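Local coordinates for protein glycosyltransferase Gtf1 (PDB 4PQG) that belongs to the GT-B-type glycosyltransferases and also has a domain built on an extended antiparallel beta-sheet, at residues V133-R146 with Y149-P162. Numbering follows the deposited sequence.
Sequences VQHAEYVFKGNLIR and YFSYTRYCSEYFAP
Leu144 lays one methyl squarely over the Phe160 ring: CD2 stands 4.0 Å from the ring centroid and on the ring normal, a CH-pi contact. With CG anti to the backbone N (chi1 177°) the branch heads for the ring, and chi2 (64°) sets CD2 over it. In the backbone beside it, Phe160 N donates to Ile145 O at 3.2 Å, nearly straight (168°), although the donor sits well above the carbonyl plane.

One residue along, Arg146 and Tyr159 form a non-hydrogen-bonded antiparallel pair, and their side chains run side by side, with Arg146 CD 3.5 Å from Tyr159 CE1. The Arg146 and Arg154 guanidiniums meet at a doubtfully short separation; both are donors, so they share no hydrogen bond, and Asp148, salt-bridged to both, probably offsets their like charges.

Toward the other end, the His135 and Tyr149 rings are nearly parallel but slid apart, centroids 5.2 Å distant, while Tyr149 OH donates to Glu158. Phe150 turns a ring edge to Ala136 CB, and Phe150 N bonds Gln134 O at 2.9 Å. Water 1 ties Gln134 NE2, which also donates to Leu52 O, to Phe150 O and Tyr155 OH.

Three successive strands thus form a beta meander of two linked hairpins, the first closed by a type I' turn (Phe140 to Asn143) and carrying a classic bulge where Ile145 and Arg146 face Tyr138, within the extended antiparallel sheet of the GtfA-type domain.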
loop_
_atom_site.group_PDB
_atom_site.type_symbol
_atom_site.label_atom_id
_atom_site.label_comp_id
_atom_site.label_asym_id
_atom_site.label_seq_id
_atom_site.Cartn_x
_atom_site.Cartn_y
_atom_site.Cartn_z
ATOM N N VAL A 133 3.901 23.570 8.858
ATOM C CA VAL A 133 5.261 23.060 8.625
ATOM C C VAL A 133 5.423 21.607 9.086
ATOM O O VAL A 133 5.305 21.313 10.273
ATOM C CB VAL A 133 6.336 23.933 9.295
ATOM C CG1 VAL A 133 7.732 23.399 8.980
ATOM C CG2 VAL A 133 6.219 25.384 8.831
ATOM N N GLN A 134 5.709 20.729 8.127
ATOM C CA GLN A 134 5.773 19.280 8.342
ATOM C C GLN A 134 7.108 18.939 9.008
ATOM O O GLN A 134 7.145 18.158 9.947
ATOM C CB GLN A 134 5.581 18.534 6.998
ATOM C CG GLN A 134 5.633 17.008 7.037
ATOM C CD GLN A 134 7.057 16.459 6.937
ATOM O OE1 GLN A 134 7.907 17.024 6.226
ATOM N NE2 GLN A 134 7.328 15.352 7.644
ATOM N N HIS A 135 8.190 19.530 8.506
ATOM C CA HIS A 135 9.513 19.410 9.130
ATOM C C HIS A 135 10.395 20.575 8.770
ATOM O O HIS A 135 10.098 21.303 7.824
ATOM C CB HIS A 135 10.166 18.056 8.822
ATOM C CG HIS A 135 10.805 17.954 7.463
ATOM N ND1 HIS A 135 10.110 17.632 6.362
ATOM C CD2 HIS A 135 12.137 18.073 7.066
ATOM C CE1 HIS A 135 10.938 17.568 5.308
ATOM N NE2 HIS A 135 12.183 17.828 5.740
ATOM N N ALA A 136 11.469 20.768 9.536
ATOM C CA ALA A 136 12.375 21.919 9.391
ATOM C C ALA A 136 13.805 21.469 9.574
ATOM O O ALA A 136 14.073 20.537 10.346
ATOM C CB ALA A 136 12.046 22.995 10.412
ATOM N N GLU A 137 14.714 22.142 8.876
ATOM C CA GLU A 137 16.136 21.828 8.879
ATOM C C GLU A 137 16.956 23.023 9.365
ATOM O O GLU A 137 16.773 24.141 8.874
ATOM C CB GLU A 137 16.577 21.404 7.467
ATOM C CG GLU A 137 15.712 20.263 6.927
ATOM C CD GLU A 137 16.240 19.621 5.664
ATOM O OE1 GLU A 137 17.154 20.196 5.048
ATOM O OE2 GLU A 137 15.707 18.545 5.281
ATOM N N TYR A 138 17.848 22.785 10.327
ATOM C CA TYR A 138 18.712 23.845 10.867
ATOM C C TYR A 138 20.132 23.693 10.386
ATOM O O TYR A 138 20.768 22.665 10.615
ATOM C CB TYR A 138 18.725 23.854 12.391
ATOM C CG TYR A 138 19.541 24.989 13.007
ATOM C CD1 TYR A 138 18.994 26.278 13.154
ATOM C CD2 TYR A 138 20.851 24.773 13.471
ATOM C CE1 TYR A 138 19.731 27.310 13.737
ATOM C CE2 TYR A 138 21.600 25.795 14.050
ATOM C CZ TYR A 138 21.038 27.057 14.181
ATOM O OH TYR A 138 21.774 28.067 14.760
ATOM N N VAL A 139 20.633 24.749 9.761
ATOM C CA VAL A 139 21.930 24.702 9.096
ATOM C C VAL A 139 22.839 25.774 9.688
ATOM O O VAL A 139 22.421 26.925 9.866
ATOM C CB VAL A 139 21.778 24.880 7.562
ATOM C CG1 VAL A 139 23.121 24.769 6.867
ATOM C CG2 VAL A 139 20.812 23.853 6.979
ATOM N N PHE A 140 24.061 25.380 10.040
ATOM C CA PHE A 140 25.038 26.317 10.570
ATOM C C PHE A 140 26.295 26.291 9.708
ATOM O O PHE A 140 26.812 25.209 9.384
ATOM C CB PHE A 140 25.376 26.016 12.024
ATOM C CG PHE A 140 26.079 27.141 12.716
ATOM C CD1 PHE A 140 25.371 28.265 13.149
ATOM C CD2 PHE A 140 27.458 27.096 12.924
ATOM C CE1 PHE A 140 26.029 29.321 13.779
ATOM C CE2 PHE A 140 28.119 28.144 13.557
ATOM C CZ PHE A 140 27.404 29.257 13.985
ATOM N N LYS A 141 26.756 27.483 9.317
ATOM C CA LYS A 141 27.895 27.636 8.398
ATOM C C LYS A 141 27.913 26.535 7.335
ATOM O O LYS A 141 28.903 25.822 7.173
ATOM C CB LYS A 141 29.222 27.697 9.169
ATOM C CG LYS A 141 29.347 28.906 10.102
ATOM C CD LYS A 141 30.759 29.133 10.652
ATOM C CE LYS A 141 31.734 29.616 9.578
ATOM N NZ LYS A 141 33.093 29.954 10.099
ATOM N N GLY A 142 26.784 26.377 6.640
ATOM C CA GLY A 142 26.671 25.415 5.542
ATOM C C GLY A 142 26.321 23.989 5.926
ATOM O O GLY A 142 25.887 23.205 5.073
ATOM N N ASN A 143 26.493 23.651 7.204
ATOM C CA ASN A 143 26.287 22.275 7.676
ATOM C C ASN A 143 24.970 22.026 8.408
ATOM O O ASN A 143 24.629 22.723 9.365
ATOM C CB ASN A 143 27.452 21.833 8.552
ATOM C CG ASN A 143 28.763 21.799 7.793
ATOM O OD1 ASN A 143 28.829 21.323 6.655
ATOM N ND2 ASN A 143 29.814 22.307 8.421
ATOM N N LEU A 144 24.248 21.022 7.934
ATOM C CA LEU A 144 23.003 20.591 8.542
ATOM C C LEU A 144 23.281 19.953 9.900
ATOM O O LEU A 144 24.046 19.011 10.006
ATOM C CB LEU A 144 22.304 19.604 7.623
ATOM C CG LEU A 144 21.003 18.946 8.072
ATOM C CD1 LEU A 144 19.906 19.967 8.260
ATOM C CD2 LEU A 144 20.600 17.941 6.998
ATOM N N ILE A 145 22.622 20.472 10.924
ATOM C CA ILE A 145 22.878 20.130 12.314
ATOM C C ILE A 145 21.680 19.412 12.963
ATOM O O ILE A 145 21.851 18.573 13.823
ATOM C CB ILE A 145 23.273 21.432 13.078
ATOM C CG1 ILE A 145 24.673 21.898 12.647
ATOM C CG2 ILE A 145 23.206 21.293 14.596
ATOM C CD1 ILE A 145 25.709 20.786 12.606
ATOM N N ARG A 146 20.468 19.762 12.567
ATOM C CA ARG A 146 19.271 19.190 13.186
ATOM C C ARG A 146 18.094 19.299 12.241
ATOM O O ARG A 146 17.952 20.300 11.512
ATOM C CB ARG A 146 18.936 19.888 14.516
ATOM C CG ARG A 146 17.933 19.123 15.392
ATOM C CD ARG A 146 17.742 19.810 16.751
ATOM N NE ARG A 146 16.529 20.620 16.853
ATOM C CZ ARG A 146 16.330 21.601 17.739
ATOM N NH1 ARG A 146 17.273 21.956 18.614
ATOM N NH2 ARG A 146 15.174 22.245 17.748
ATOM N N TYR A 149 10.648 17.350 13.249
ATOM C CA TYR A 149 9.447 16.843 12.591
ATOM C C TYR A 149 8.215 17.145 13.452
ATOM O O TYR A 149 8.240 16.885 14.650
ATOM C CB TYR A 149 9.597 15.339 12.368
ATOM C CG TYR A 149 10.739 15.023 11.427
ATOM C CD1 TYR A 149 10.531 14.965 10.046
ATOM C CD2 TYR A 149 12.045 14.841 11.907
ATOM C CE1 TYR A 149 11.593 14.727 9.173
ATOM C CE2 TYR A 149 13.104 14.590 11.039
ATOM C CZ TYR A 149 12.863 14.537 9.675
ATOM O OH TYR A 149 13.892 14.267 8.813
ATOM N N PHE A 150 7.141 17.658 12.835
ATOM C CA PHE A 150 5.998 18.242 13.568
ATOM C C PHE A 150 4.631 17.665 13.193
ATOM O O PHE A 150 4.356 17.398 12.004
ATOM C CB PHE A 150 5.937 19.770 13.351
ATOM C CG PHE A 150 7.230 20.488 13.635
ATOM C CD1 PHE A 150 7.582 20.851 14.939
ATOM C CD2 PHE A 150 8.089 20.829 12.596
ATOM C CE1 PHE A 150 8.770 21.524 15.197
ATOM C CE2 PHE A 150 9.281 21.492 12.848
ATOM C CZ PHE A 150 9.622 21.842 14.151
ATOM N N SER A 151 3.780 17.472 14.207
ATOM C CA SER A 151 2.331 17.215 14.018
ATOM C C SER A 151 1.633 18.411 14.671
ATOM O O SER A 151 1.650 19.492 14.097
ATOM C CB SER A 151 1.883 15.873 14.612
ATOM O OG SER A 151 2.282 15.725 15.972
ATOM N N TYR A 152 1.090 18.252 15.879
ATOM C CA TYR A 152 0.636 19.428 16.658
ATOM C C TYR A 152 1.761 19.980 17.546
ATOM O O TYR A 152 1.636 21.062 18.114
ATOM C CB TYR A 152 -0.619 19.125 17.479
ATOM C CG TYR A 152 -0.513 17.952 18.455
ATOM C CD1 TYR A 152 -0.193 18.153 19.808
ATOM C CD2 TYR A 152 -0.780 16.649 18.034
ATOM C CE1 TYR A 152 -0.119 17.074 20.692
ATOM C CE2 TYR A 152 -0.718 15.572 18.911
ATOM C CZ TYR A 152 -0.393 15.784 20.237
ATOM O OH TYR A 152 -0.334 14.681 21.076
ATOM N N THR A 153 2.849 19.213 17.659
ATOM C CA THR A 153 4.087 19.671 18.291
ATOM C C THR A 153 5.233 18.869 17.672
ATOM O O THR A 153 4.988 17.968 16.866
ATOM C CB THR A 153 4.056 19.515 19.828
ATOM O OG1 THR A 153 5.183 20.184 20.400
ATOM C CG2 THR A 153 4.053 18.042 20.244
ATOM N N ARG A 154 6.472 19.188 18.039
ATOM C CA ARG A 154 7.619 18.396 17.579
ATOM C C ARG A 154 7.613 17.008 18.195
ATOM O O ARG A 154 7.668 16.868 19.406
ATOM C CB ARG A 154 8.938 19.096 17.896
ATOM C CG ARG A 154 10.158 18.231 17.579
ATOM C CD ARG A 154 11.432 18.977 17.902
ATOM N NE ARG A 154 11.615 19.152 19.339
ATOM C CZ ARG A 154 12.640 19.805 19.873
ATOM N NH1 ARG A 154 13.566 20.339 19.068
ATOM N NH2 ARG A 154 12.758 19.906 21.205
ATOM N N TYR A 155 7.563 15.982 17.347
ATOM C CA TYR A 155 7.593 14.616 17.821
ATOM C C TYR A 155 8.952 13.894 17.647
ATOM O O TYR A 155 9.194 12.906 18.321
ATOM C CB TYR A 155 6.450 13.798 17.193
ATOM C CG TYR A 155 6.508 13.630 15.674
ATOM C CD1 TYR A 155 7.252 12.594 15.076
ATOM C CD2 TYR A 155 5.778 14.469 14.845
ATOM C CE1 TYR A 155 7.269 12.426 13.694
ATOM C CE2 TYR A 155 5.794 14.319 13.464
ATOM C CZ TYR A 155 6.536 13.301 12.892
ATOM O OH TYR A 155 6.508 13.184 11.524
ATOM N N CYS A 156 9.811 14.398 16.758
ATOM C CA CYS A 156 11.120 13.795 16.479
ATOM C C CYS A 156 12.158 14.862 16.102
ATOM O O CYS A 156 11.828 15.844 15.401
ATOM C CB CYS A 156 10.983 12.752 15.344
ATOM S SG CYS A 156 12.533 12.021 14.759
ATOM N N SER A 157 13.398 14.675 16.572
ATOM C CA SER A 157 14.566 15.405 16.054
ATOM C C SER A 157 15.634 14.439 15.532
ATOM O O SER A 157 15.854 13.367 16.102
ATOM C CB SER A 157 15.207 16.298 17.111
ATOM O OG SER A 157 14.375 17.381 17.444
ATOM N N GLU A 158 16.268 14.826 14.437
ATOM C CA GLU A 158 17.423 14.143 13.906
ATOM C C GLU A 158 18.634 15.046 14.040
ATOM O O GLU A 158 18.569 16.232 13.716
ATOM C CB GLU A 158 17.231 13.786 12.433
ATOM C CG GLU A 158 16.204 12.702 12.178
ATOM C CD GLU A 158 16.062 12.394 10.705
ATOM O OE1 GLU A 158 15.983 13.342 9.897
ATOM O OE2 GLU A 158 16.021 11.197 10.360
ATOM N N TYR A 159 19.743 14.443 14.458
ATOM C CA TYR A 159 20.993 15.140 14.699
ATOM C C TYR A 159 22.044 14.663 13.707
ATOM O O TYR A 159 22.177 13.459 13.473
ATOM C CB TYR A 159 21.456 14.934 16.145
ATOM C CG TYR A 159 20.403 15.369 17.144
ATOM C CD1 TYR A 159 20.261 16.709 17.500
ATOM C CD2 TYR A 159 19.514 14.443 17.690
ATOM C CE1 TYR A 159 19.284 17.108 18.411
ATOM C CE2 TYR A 159 18.532 14.828 18.590
ATOM C CZ TYR A 159 18.427 16.154 18.950
ATOM O OH TYR A 159 17.453 16.525 19.833
ATOM N N PHE A 160 22.742 15.630 13.109
ATOM C CA PHE A 160 23.714 15.389 12.052
ATOM C C PHE A 160 25.057 16.040 12.372
ATOM O O PHE A 160 25.110 17.073 13.034
ATOM C CB PHE A 160 23.237 15.998 10.727
ATOM C CG PHE A 160 21.956 15.422 10.198
ATOM C CD1 PHE A 160 21.972 14.501 9.159
ATOM C CD2 PHE A 160 20.731 15.832 10.707
ATOM C CE1 PHE A 160 20.787 13.990 8.641
ATOM C CE2 PHE A 160 19.543 15.322 10.201
ATOM C CZ PHE A 160 19.571 14.399 9.167
ATOM N N ALA A 161 26.134 15.431 11.878
ATOM C CA ALA A 161 27.469 16.031 11.932
ATOM C C ALA A 161 28.172 15.867 10.569
ATOM O O ALA A 161 27.923 14.895 9.847
ATOM C CB ALA A 161 28.295 15.407 13.047
ATOM N N PRO A 162 29.043 16.830 10.207
ATOM C CA PRO A 162 29.669 16.824 8.881
ATOM C C PRO A 162 30.795 15.807 8.767
ATOM O O PRO A 162 31.591 15.665 9.694
ATOM C CB PRO A 162 30.246 18.248 8.749
ATOM C CG PRO A 162 29.726 19.017 9.920
ATOM C CD PRO A 162 29.451 18.008 10.988
HETATM O O HOH W 1 5.645 15.393 10.122
#